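Local coordinates for Serine/threonine-protein kinase Tel1 (Chaetomium thermophilum, PDB 6SKY) that is a serine/threonine protein kinase of the ATM family that probably activates checkpoint signalling when DNA is damaged, phosphorylating serine or threonine followed by glutamine, at residues A2411-K2416 and N2442-K2447; S2436-H2441 and R2488-I2493; L2452-C2457 and K2495-N2500. All blocks are in the same frame, centred on the assembly; numbering follows the deposited sequence.

Contact 1 (A2411-K2416 and N2442-K2447); sequences ANEVVK and NTLFQK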
loop_
_atom_site.group_PDB
_atom_site.type_symbol
_atom_site.label_atom_id
_atom_site.label_comp_id
_atom_site.label_asym_id
_atom_site.label_seq_id
_atom_site.Cartn_x
_atom_site.Cartn_y
_atom_site.Cartn_z
ATOM N N ALA A 2411 -0.014 5.963 -43.231
ATOM C CA ALA A 2411 -1.155 6.171 -42.353
ATOM C C ALA A 2411 -2.404 6.481 -43.155
ATOM O O ALA A 2411 -3.488 5.976 -42.851
ATOM C CB ALA A 2411 -0.858 7.296 -41.369
ATOM N N ASN A 2412 -2.269 7.295 -44.195
ATOM C CA ASN A 2412 -3.434 7.649 -44.987
ATOM C C ASN A 2412 -3.951 6.468 -45.788
ATOM O O ASN A 2412 -5.159 6.352 -45.987
ATOM C CB ASN A 2412 -3.110 8.827 -45.892
ATOM C CG ASN A 2412 -2.782 10.069 -45.111
ATOM O OD1 ASN A 2412 -3.355 10.312 -44.058
ATOM N ND2 ASN A 2412 -1.848 10.857 -45.611
ATOM N N GLU A 2413 -3.078 5.560 -46.223
ATOM C CA GLU A 2413 -3.578 4.370 -46.906
ATOM C C GLU A 2413 -4.350 3.468 -45.956
ATOM O O GLU A 2413 -5.425 2.963 -46.306
ATOM C CB GLU A 2413 -2.432 3.600 -47.551
ATOM C CG GLU A 2413 -1.720 4.361 -48.643
ATOM C CD GLU A 2413 -2.660 4.894 -49.704
ATOM O OE1 GLU A 2413 -3.657 4.212 -50.020
ATOM O OE2 GLU A 2413 -2.401 5.999 -50.221
ATOM N N VAL A 2414 -3.831 3.260 -44.745
ATOM C CA VAL A 2414 -4.553 2.423 -43.790
ATOM C C VAL A 2414 -5.898 3.047 -43.435
ATOM O O VAL A 2414 -6.927 2.357 -43.358
ATOM C CB VAL A 2414 -3.699 2.177 -42.538
ATOM C CG1 VAL A 2414 -4.455 1.328 -41.560
ATOM C CG2 VAL A 2414 -2.419 1.509 -42.917
ATOM N N VAL A 2415 -5.912 4.360 -43.211
ATOM C CA VAL A 2415 -7.156 5.035 -42.867
ATOM C C VAL A 2415 -8.139 4.953 -44.018
ATOM O O VAL A 2415 -9.328 4.696 -43.816
ATOM C CB VAL A 2415 -6.881 6.490 -42.466
ATOM C CG1 VAL A 2415 -8.174 7.234 -42.351
ATOM C CG2 VAL A 2415 -6.141 6.531 -41.163
ATOM N N LYS A 2416 -7.666 5.175 -45.243
ATOM C CA LYS A 2416 -8.536 5.051 -46.401
ATOM C C LYS A 2416 -9.160 3.675 -46.462
ATOM O O LYS A 2416 -10.337 3.530 -46.807
ATOM C CB LYS A 2416 -7.752 5.321 -47.677
ATOM C CG LYS A 2416 -8.534 4.994 -48.923
ATOM C CD LYS A 2416 -7.687 5.126 -50.160
ATOM C CE LYS A 2416 -8.473 4.724 -51.386
ATOM N NZ LYS A 2416 -7.662 4.856 -52.617
ATOM N N ASN A 2442 -6.291 18.872 -52.265
ATOM C CA ASN A 2442 -6.300 17.719 -53.158
ATOM C C ASN A 2442 -5.400 16.588 -52.680
ATOM O O ASN A 2442 -5.158 15.640 -53.434
ATOM C CB ASN A 2442 -5.912 18.106 -54.588
ATOM C CG ASN A 2442 -6.652 17.302 -55.622
ATOM O OD1 ASN A 2442 -7.827 16.990 -55.452
ATOM N ND2 ASN A 2442 -5.967 16.952 -56.700
ATOM N N THR A 2443 -4.899 16.656 -51.451
ATOM C CA THR A 2443 -4.157 15.550 -50.875
ATOM C C THR A 2443 -5.110 14.414 -50.522
ATOM O O THR A 2443 -6.331 14.558 -50.578
ATOM C CB THR A 2443 -3.403 16.008 -49.633
ATOM O OG1 THR A 2443 -3.099 17.400 -49.753
ATOM C CG2 THR A 2443 -2.109 15.240 -49.488
ATOM N N LEU A 2444 -4.544 13.264 -50.160
ATOM C CA LEU A 2444 -5.386 12.163 -49.710
ATOM C C LEU A 2444 -5.939 12.434 -48.321
ATOM O O LEU A 2444 -7.091 12.096 -48.027
ATOM C CB LEU A 2444 -4.605 10.853 -49.733
ATOM C CG LEU A 2444 -5.385 9.613 -49.301
ATOM C CD1 LEU A 2444 -6.650 9.466 -50.109
ATOM C CD2 LEU A 2444 -4.535 8.387 -49.443
ATOM N N PHE A 2445 -5.137 13.050 -47.456
ATOM C CA PHE A 2445 -5.621 13.400 -46.130
ATOM C C PHE A 2445 -6.858 14.275 -46.214
ATOM O O PHE A 2445 -7.816 14.077 -45.464
ATOM C CB PHE A 2445 -4.528 14.105 -45.341
ATOM C CG PHE A 2445 -4.975 14.604 -44.006
ATOM C CD1 PHE A 2445 -5.287 15.926 -43.821
ATOM C CD2 PHE A 2445 -5.077 13.753 -42.937
ATOM C CE1 PHE A 2445 -5.695 16.382 -42.603
ATOM C CE2 PHE A 2445 -5.483 14.215 -41.721
ATOM C CZ PHE A 2445 -5.794 15.526 -41.558
ATOM N N GLN A 2446 -6.871 15.234 -47.135
ATOM C CA GLN A 2446 -8.032 16.104 -47.238
ATOM C C GLN A 2446 -9.210 15.400 -47.888
ATOM O O GLN A 2446 -10.356 15.661 -47.524
ATOM C CB GLN A 2446 -7.680 17.374 -48.000
ATOM C CG GLN A 2446 -6.637 18.215 -47.319
ATOM C CD GLN A 2446 -7.082 18.715 -45.969
ATOM O OE1 GLN A 2446 -6.264 18.978 -45.096
ATOM N NE2 GLN A 2446 -8.383 18.866 -45.794
ATOM N N LYS A 2447 -8.963 14.492 -48.824
ATOM C CA LYS A 2447 -10.076 13.768 -49.418
ATOM C C LYS A 2447 -10.720 12.817 -48.425
ATOM O O LYS A 2447 -11.898 12.484 -48.570
ATOM C CB LYS A 2447 -9.613 13.014 -50.657
ATOM C CG LYS A 2447 -9.242 13.926 -51.794
ATOM C CD LYS A 2447 -8.875 13.144 -53.029
ATOM C CE LYS A 2447 -8.794 14.056 -54.237
ATOM N NZ LYS A 2447 -8.610 13.285 -55.493
#
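Leu2444 and Asn2412 meet through different choices of the first torsion: in Leu2444 CG stands anti to the backbone N (chi1 -179°), which sends the isobutyl group straight at the neighbouring helix, whereas in Asn2412 CG stands anti to the carbonyl carbon (chi1 -64°) and lies beside its own backbone N. Branch CD2 of Leu2444 comes to rest against Asn2412 CB at 3.9 Å. The leucine thus uses the aliphatic root of the asparagine, while the amide is carried on toward Phe2445. There Asn2412 OD1 sits at the ring edge, near the ring plane, 4.0 Å from Phe2445 CD2, with amide and ring inclined to each other by 46°.

This is helix-to-helix packing in the helical FAT region of a PI3-kinase-related kinase, joining helix 2409-2418 to the first turn of helix 2444-2459. The two backbones come close, with the CA atoms of Asn2412 and Phe2445 6.3 Å apart. No hydrogen bond spans the segments; the amide of Asn2412 is satisfied from helix 2394-2404 and the loop after it, OD1 by the indole N-H of Trp2402 and ND2 by the carbonyl of Ser2406. Trp2402 also meets the Phe2445 ring edge-to-face, and so touches both partners.

Toward solvent, the bent chain of Glu2413 crosses Leu2444 at about a right angle and brings OE2 over branch CD2 of the leucine. Lys2416 runs out fully extended, and its CD passes 4.5 Å from Leu2444 CD1.

Contact 2 (S2436-H2441 and R2488-I2493); sequences SRLQDH and RATDKI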
loop_
_atom_site.group_PDB
_atom_site.type_symbol
_atom_site.label_atom_id
_atom_site.label_comp_id
_atom_site.label_asym_id
_atom_site.label_seq_id
_atom_site.Cartn_x
_atom_site.Cartn_y
_atom_site.Cartn_z
ATOM N N SER A 2436 -11.624 22.146 -38.064
ATOM C CA SER A 2436 -10.541 23.109 -37.967
ATOM C C SER A 2436 -9.360 22.755 -38.849
ATOM O O SER A 2436 -8.504 23.609 -39.083
ATOM C CB SER A 2436 -10.078 23.222 -36.515
ATOM O OG SER A 2436 -8.744 23.667 -36.436
ATOM N N ARG A 2437 -9.293 21.522 -39.340
ATOM C CA ARG A 2437 -8.210 21.066 -40.194
ATOM C C ARG A 2437 -8.617 20.989 -41.654
ATOM O O ARG A 2437 -7.851 20.481 -42.472
ATOM C CB ARG A 2437 -7.711 19.703 -39.729
ATOM C CG ARG A 2437 -7.187 19.686 -38.326
ATOM C CD ARG A 2437 -5.854 20.377 -38.251
ATOM N NE ARG A 2437 -4.916 19.813 -39.212
ATOM C CZ ARG A 2437 -3.905 19.018 -38.894
ATOM N NH1 ARG A 2437 -3.681 18.695 -37.632
ATOM N NH2 ARG A 2437 -3.110 18.553 -39.841
ATOM N N LEU A 2438 -9.803 21.468 -41.997
ATOM C CA LEU A 2438 -10.265 21.406 -43.372
ATOM C C LEU A 2438 -9.477 22.367 -44.240
ATOM O O LEU A 2438 -9.232 23.511 -43.858
ATOM C CB LEU A 2438 -11.746 21.747 -43.452
ATOM C CG LEU A 2438 -12.713 20.725 -42.893
ATOM C CD1 LEU A 2438 -14.113 21.242 -43.002
ATOM C CD2 LEU A 2438 -12.568 19.450 -43.661
ATOM N N GLN A 2439 -9.076 21.890 -45.413
ATOM C CA GLN A 2439 -8.425 22.712 -46.418
ATOM C C GLN A 2439 -8.689 22.093 -47.775
ATOM O O GLN A 2439 -9.057 20.923 -47.879
ATOM C CB GLN A 2439 -6.927 22.839 -46.163
ATOM C CG GLN A 2439 -6.582 23.941 -45.204
ATOM C CD GLN A 2439 -5.127 23.988 -44.891
ATOM O OE1 GLN A 2439 -4.347 23.200 -45.415
ATOM N NE2 GLN A 2439 -4.739 24.913 -44.031
ATOM N N ASP A 2440 -8.518 22.885 -48.817
ATOM C CA ASP A 2440 -8.698 22.399 -50.179
ATOM C C ASP A 2440 -7.307 22.266 -50.792
ATOM O O ASP A 2440 -6.769 23.210 -51.369
ATOM C CB ASP A 2440 -9.595 23.318 -50.983
ATOM C CG ASP A 2440 -9.276 24.765 -50.765
ATOM O OD1 ASP A 2440 -8.706 25.086 -49.706
ATOM O OD2 ASP A 2440 -9.596 25.583 -51.649
ATOM N N HIS A 2441 -6.728 21.077 -50.652
ATOM C CA HIS A 2441 -5.372 20.825 -51.095
ATOM C C HIS A 2441 -5.235 19.646 -52.041
ATOM O O HIS A 2441 -4.139 19.439 -52.571
ATOM C CB HIS A 2441 -4.451 20.596 -49.891
ATOM C CG HIS A 2441 -4.007 21.858 -49.229
ATOM N ND1 HIS A 2441 -4.346 23.104 -49.708
ATOM C CD2 HIS A 2441 -3.247 22.071 -48.132
ATOM C CE1 HIS A 2441 -3.814 24.030 -48.933
ATOM N NE2 HIS A 2441 -3.142 23.430 -47.968
ATOM N N ARG A 2488 -12.823 28.012 -47.890
ATOM C CA ARG A 2488 -13.193 27.460 -49.188
ATOM C C ARG A 2488 -13.646 26.011 -49.072
ATOM O O ARG A 2488 -14.639 25.610 -49.697
ATOM C CB ARG A 2488 -12.022 27.578 -50.153
ATOM C CG ARG A 2488 -11.767 28.988 -50.626
ATOM C CD ARG A 2488 -10.710 29.017 -51.707
ATOM N NE ARG A 2488 -9.409 28.590 -51.205
ATOM C CZ ARG A 2488 -8.361 28.338 -51.977
ATOM N NH1 ARG A 2488 -8.463 28.465 -53.291
ATOM N NH2 ARG A 2488 -7.214 27.952 -51.439
ATOM N N ALA A 2489 -12.935 25.210 -48.281
ATOM C CA ALA A 2489 -13.315 23.812 -48.118
ATOM C C ALA A 2489 -14.666 23.682 -47.435
ATOM O O ALA A 2489 -15.513 22.883 -47.857
ATOM C CB ALA A 2489 -12.248 23.066 -47.332
ATOM N N THR A 2490 -14.893 24.457 -46.376
ATOM C CA THR A 2490 -16.189 24.396 -45.720
ATOM C C THR A 2490 -17.297 24.896 -46.636
ATOM O O THR A 2490 -18.420 24.393 -46.571
ATOM C CB THR A 2490 -16.157 25.188 -44.423
ATOM O OG1 THR A 2490 -14.904 24.971 -43.773
ATOM C CG2 THR A 2490 -17.243 24.715 -43.508
ATOM N N ASP A 2491 -16.996 25.845 -47.523
ATOM C CA ASP A 2491 -17.999 26.293 -48.480
ATOM C C ASP A 2491 -18.356 25.191 -49.466
ATOM O O ASP A 2491 -19.527 25.032 -49.825
ATOM C CB ASP A 2491 -17.497 27.526 -49.219
ATOM C CG ASP A 2491 -18.506 28.646 -49.231
ATOM O OD1 ASP A 2491 -19.670 28.401 -48.861
ATOM O OD2 ASP A 2491 -18.133 29.778 -49.604
ATOM N N LYS A 2492 -17.366 24.422 -49.918
ATOM C CA LYS A 2492 -17.672 23.296 -50.800
ATOM C C LYS A 2492 -18.526 22.255 -50.091
ATOM O O LYS A 2492 -19.474 21.715 -50.677
ATOM C CB LYS A 2492 -16.388 22.659 -51.320
ATOM C CG LYS A 2492 -15.530 23.600 -52.127
ATOM C CD LYS A 2492 -14.198 22.978 -52.460
ATOM C CE LYS A 2492 -13.206 24.040 -52.882
ATOM N NZ LYS A 2492 -11.893 23.452 -53.250
ATOM N N ILE A 2493 -18.213 21.961 -48.827
ATOM C CA ILE A 2493 -19.022 20.997 -48.080
ATOM C C ILE A 2493 -20.442 21.517 -47.892
ATOM O O ILE A 2493 -21.403 20.748 -47.932
ATOM C CB ILE A 2493 -18.370 20.657 -46.730
ATOM C CG1 ILE A 2493 -17.078 19.893 -46.933
ATOM C CG2 ILE A 2493 -19.294 19.811 -45.887
ATOM C CD1 ILE A 2493 -16.474 19.437 -45.652
#
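Leu2438 lays its CB against the methyl of Ala2489, CB to CB 4.1 Å, while its CD1 meets CD1 of Ile2493 tip to tip at 4.0 Å. The loop between helices 2431-2434 and 2444-2459, part of the helical FAT region of this PI3-kinase-related kinase, is thereby packed on helix 2483-2497. The small Ala2489 lets the loop backbone come close to the helix, and the CA atoms of Asp2440 and Ala2489 approach to 5.2 Å. Ile2450 of helix 2444-2459 also touches both Leu2438 and Ile2493.

Beside this apolar patch, Asp2440 joins Arg2488 and Lys2492, one helical turn apart, in a salt-bridge network. The lysine chain, extended beyond CG, brings NZ within 3.5 Å of Asp2440 OD2. With an alanine here instead of Asp2440, Arg2488 and Lys2492 would probably lose their shared counter-charge and be free to turn. The arginine is held by charge alone, since no N-H points at the acid: the carboxylate and guanidinium planes are 84° apart, and Asp2440 OD2 sits over the centre of one guanidinium face, 3.0 Å from Arg2488 NE.

Contact 3 (L2452-C2457 and K2495-N2500); sequences LVYRIC and KALSKN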
loop_
_atom_site.group_PDB
_atom_site.type_symbol
_atom_site.label_atom_id
_atom_site.label_comp_id
_atom_site.label_asym_id
_atom_site.label_seq_id
_atom_site.Cartn_x
_atom_site.Cartn_y
_atom_site.Cartn_z
ATOM N N LEU A 2452 -15.229 12.435 -44.360
ATOM C CA LEU A 2452 -15.666 12.118 -43.007
ATOM C C LEU A 2452 -16.539 13.222 -42.432
ATOM O O LEU A 2452 -17.575 12.944 -41.818
ATOM C CB LEU A 2452 -14.456 11.878 -42.114
ATOM C CG LEU A 2452 -14.718 11.641 -40.633
ATOM C CD1 LEU A 2452 -15.304 10.278 -40.428
ATOM C CD2 LEU A 2452 -13.448 11.792 -39.855
ATOM N N VAL A 2453 -16.136 14.482 -42.605
ATOM C CA VAL A 2453 -16.941 15.590 -42.098
ATOM C C VAL A 2453 -18.299 15.621 -42.782
ATOM O O VAL A 2453 -19.331 15.847 -42.140
ATOM C CB VAL A 2453 -16.182 16.916 -42.272
ATOM C CG1 VAL A 2453 -17.101 18.080 -42.063
ATOM C CG2 VAL A 2453 -15.040 16.988 -41.305
ATOM N N TYR A 2454 -18.324 15.378 -44.089
ATOM C CA TYR A 2454 -19.578 15.319 -44.825
ATOM C C TYR A 2454 -20.500 14.239 -44.275
ATOM O O TYR A 2454 -21.689 14.480 -44.043
ATOM C CB TYR A 2454 -19.272 15.078 -46.298
ATOM C CG TYR A 2454 -20.475 14.961 -47.182
ATOM C CD1 TYR A 2454 -21.105 16.083 -47.669
ATOM C CD2 TYR A 2454 -20.968 13.724 -47.544
ATOM C CE1 TYR A 2454 -22.201 15.977 -48.475
ATOM C CE2 TYR A 2454 -22.062 13.611 -48.349
ATOM C CZ TYR A 2454 -22.674 14.740 -48.813
ATOM O OH TYR A 2454 -23.772 14.628 -49.625
ATOM N N ARG A 2455 -19.971 13.035 -44.060
ATOM C CA ARG A 2455 -20.805 11.951 -43.558
ATOM C C ARG A 2455 -21.295 12.212 -42.143
ATOM O O ARG A 2455 -22.419 11.832 -41.802
ATOM C CB ARG A 2455 -20.046 10.633 -43.627
ATOM C CG ARG A 2455 -19.853 10.146 -45.036
ATOM C CD ARG A 2455 -19.279 8.752 -45.082
ATOM N NE ARG A 2455 -17.940 8.689 -44.517
ATOM C CZ ARG A 2455 -17.631 8.038 -43.406
ATOM N NH1 ARG A 2455 -16.389 8.036 -42.966
ATOM N NH2 ARG A 2455 -18.565 7.380 -42.743
ATOM N N ILE A 2456 -20.486 12.859 -41.304
ATOM C CA ILE A 2456 -20.973 13.215 -39.974
ATOM C C ILE A 2456 -22.115 14.210 -40.075
ATOM O O ILE A 2456 -23.130 14.076 -39.387
ATOM C CB ILE A 2456 -19.840 13.769 -39.100
ATOM C CG1 ILE A 2456 -18.786 12.707 -38.848
ATOM C CG2 ILE A 2456 -20.396 14.244 -37.787
ATOM C CD1 ILE A 2456 -17.568 13.252 -38.197
ATOM N N CYS A 2457 -21.974 15.229 -40.922
ATOM C CA CYS A 2457 -23.042 16.213 -41.047
ATOM C C CYS A 2457 -24.291 15.638 -41.688
ATOM O O CYS A 2457 -25.375 16.189 -41.498
ATOM C CB CYS A 2457 -22.568 17.418 -41.848
ATOM S SG CYS A 2457 -21.218 18.298 -41.089
ATOM N N LYS A 2495 -22.096 23.606 -49.954
ATOM C CA LYS A 2495 -22.758 23.455 -51.242
ATOM C C LYS A 2495 -23.173 22.013 -51.476
ATOM O O LYS A 2495 -24.236 21.752 -52.046
ATOM C CB LYS A 2495 -21.842 23.925 -52.365
ATOM C CG LYS A 2495 -21.497 25.391 -52.327
ATOM C CD LYS A 2495 -20.273 25.663 -53.182
ATOM C CE LYS A 2495 -19.724 27.056 -52.947
ATOM N NZ LYS A 2495 -18.323 27.181 -53.427
ATOM N N ALA A 2496 -22.343 21.060 -51.051
ATOM C CA ALA A 2496 -22.703 19.659 -51.236
ATOM C C ALA A 2496 -23.812 19.233 -50.290
ATOM O O ALA A 2496 -24.638 18.389 -50.646
ATOM C CB ALA A 2496 -21.476 18.774 -51.049
ATOM N N LEU A 2497 -23.845 19.795 -49.081
ATOM C CA LEU A 2497 -24.915 19.481 -48.141
ATOM C C LEU A 2497 -26.256 19.962 -48.658
ATOM O O LEU A 2497 -27.274 19.290 -48.475
ATOM C CB LEU A 2497 -24.640 20.110 -46.781
ATOM C CG LEU A 2497 -23.752 19.370 -45.796
ATOM C CD1 LEU A 2497 -23.758 20.105 -44.493
ATOM C CD2 LEU A 2497 -24.246 17.961 -45.613
ATOM N N SER A 2498 -26.286 21.133 -49.288
ATOM C CA SER A 2498 -27.549 21.574 -49.868
ATOM C C SER A 2498 -27.726 20.975 -51.254
ATOM O O SER A 2498 -28.044 21.684 -52.210
ATOM C CB SER A 2498 -27.613 23.096 -49.949
ATOM O OG SER A 2498 -26.611 23.593 -50.812
ATOM N N LYS A 2499 -27.507 19.671 -51.373
ATOM C CA LYS A 2499 -27.735 18.967 -52.624
ATOM C C LYS A 2499 -28.276 17.559 -52.462
ATOM O O LYS A 2499 -28.715 16.982 -53.460
ATOM C CB LYS A 2499 -26.442 18.899 -53.443
ATOM C CG LYS A 2499 -26.316 19.956 -54.519
ATOM C CD LYS A 2499 -25.103 19.678 -55.386
ATOM C CE LYS A 2499 -25.139 20.485 -56.669
ATOM N NZ LYS A 2499 -24.023 20.127 -57.591
ATOM N N ASN A 2500 -28.238 16.968 -51.272
ATOM C CA ASN A 2500 -28.599 15.571 -51.111
ATOM C C ASN A 2500 -29.913 15.443 -50.354
ATOM O O ASN A 2500 -30.358 16.363 -49.664
ATOM C CB ASN A 2500 -27.484 14.788 -50.408
ATOM C CG ASN A 2500 -27.407 15.062 -48.927
ATOM O OD1 ASN A 2500 -27.774 16.134 -48.457
ATOM N ND2 ASN A 2500 -26.913 14.087 -48.180
#
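Tyr2454 and Leu2497 pass alongside, pointing opposite ways, and the closely packed part of this contact is built round them. With CG anti to the backbone N (chi1 179°), the tyrosine ring leaves helix 2444-2459 toward helix 2483-2497, and its CE1 lies 4.0 Å from Leu2497 CD2. The methyl of partly exposed Ala2496 approaches the same atom, with its CB 3.9 Å from Tyr2454 CE1. Both approaches to the ring are oblique. The leucine's other branch, CD1, rests 4.0 Å from Cys2457 CB, one turn along from Tyr2454, so the forked end of Leu2497 serves both residues. This buried side continues into helix 2461-2472, where Ile2468 touches Cys2457 and Met2465 touches Leu2497: three successive helices of this helical region meet here.

At the phenol end the fit is looser. There the chain has already left the helix through an inverse gamma turn centred on exposed Ser2498, whose OG donates to Lys2495 O from above the carbonyl plane. Asn2500 then returns toward Tyr2454, and Val2458 touches it there. Across the segments the firm contacts are all apolar, which suggests that apolar fit probably does most of the holding between these two helices.

How the contacts relate
Contacts 1 and 3 use the first turn and the later half of helix 2444-2459, packing it against helix 2409-2418 and helix 2483-2497 respectively; contact 2 ties helix 2483-2497 to the loop leading into helix 2444-2459. All three are partly buried, yet they spend their polar groups differently. Contact 1 satisfies a buried amide from outside its segments, contact 2 carries its charges at the surface beside an apolar base, and contact 3 relies on carbon. Gln2446 of contact 1 packs with its NE2 3.0 Å from Gln2439 O of contact 2, and Ile2493 and Leu2438 of contact 2 touch Val2453, so apolar side chains link contacts 2 and 3 through Val2453.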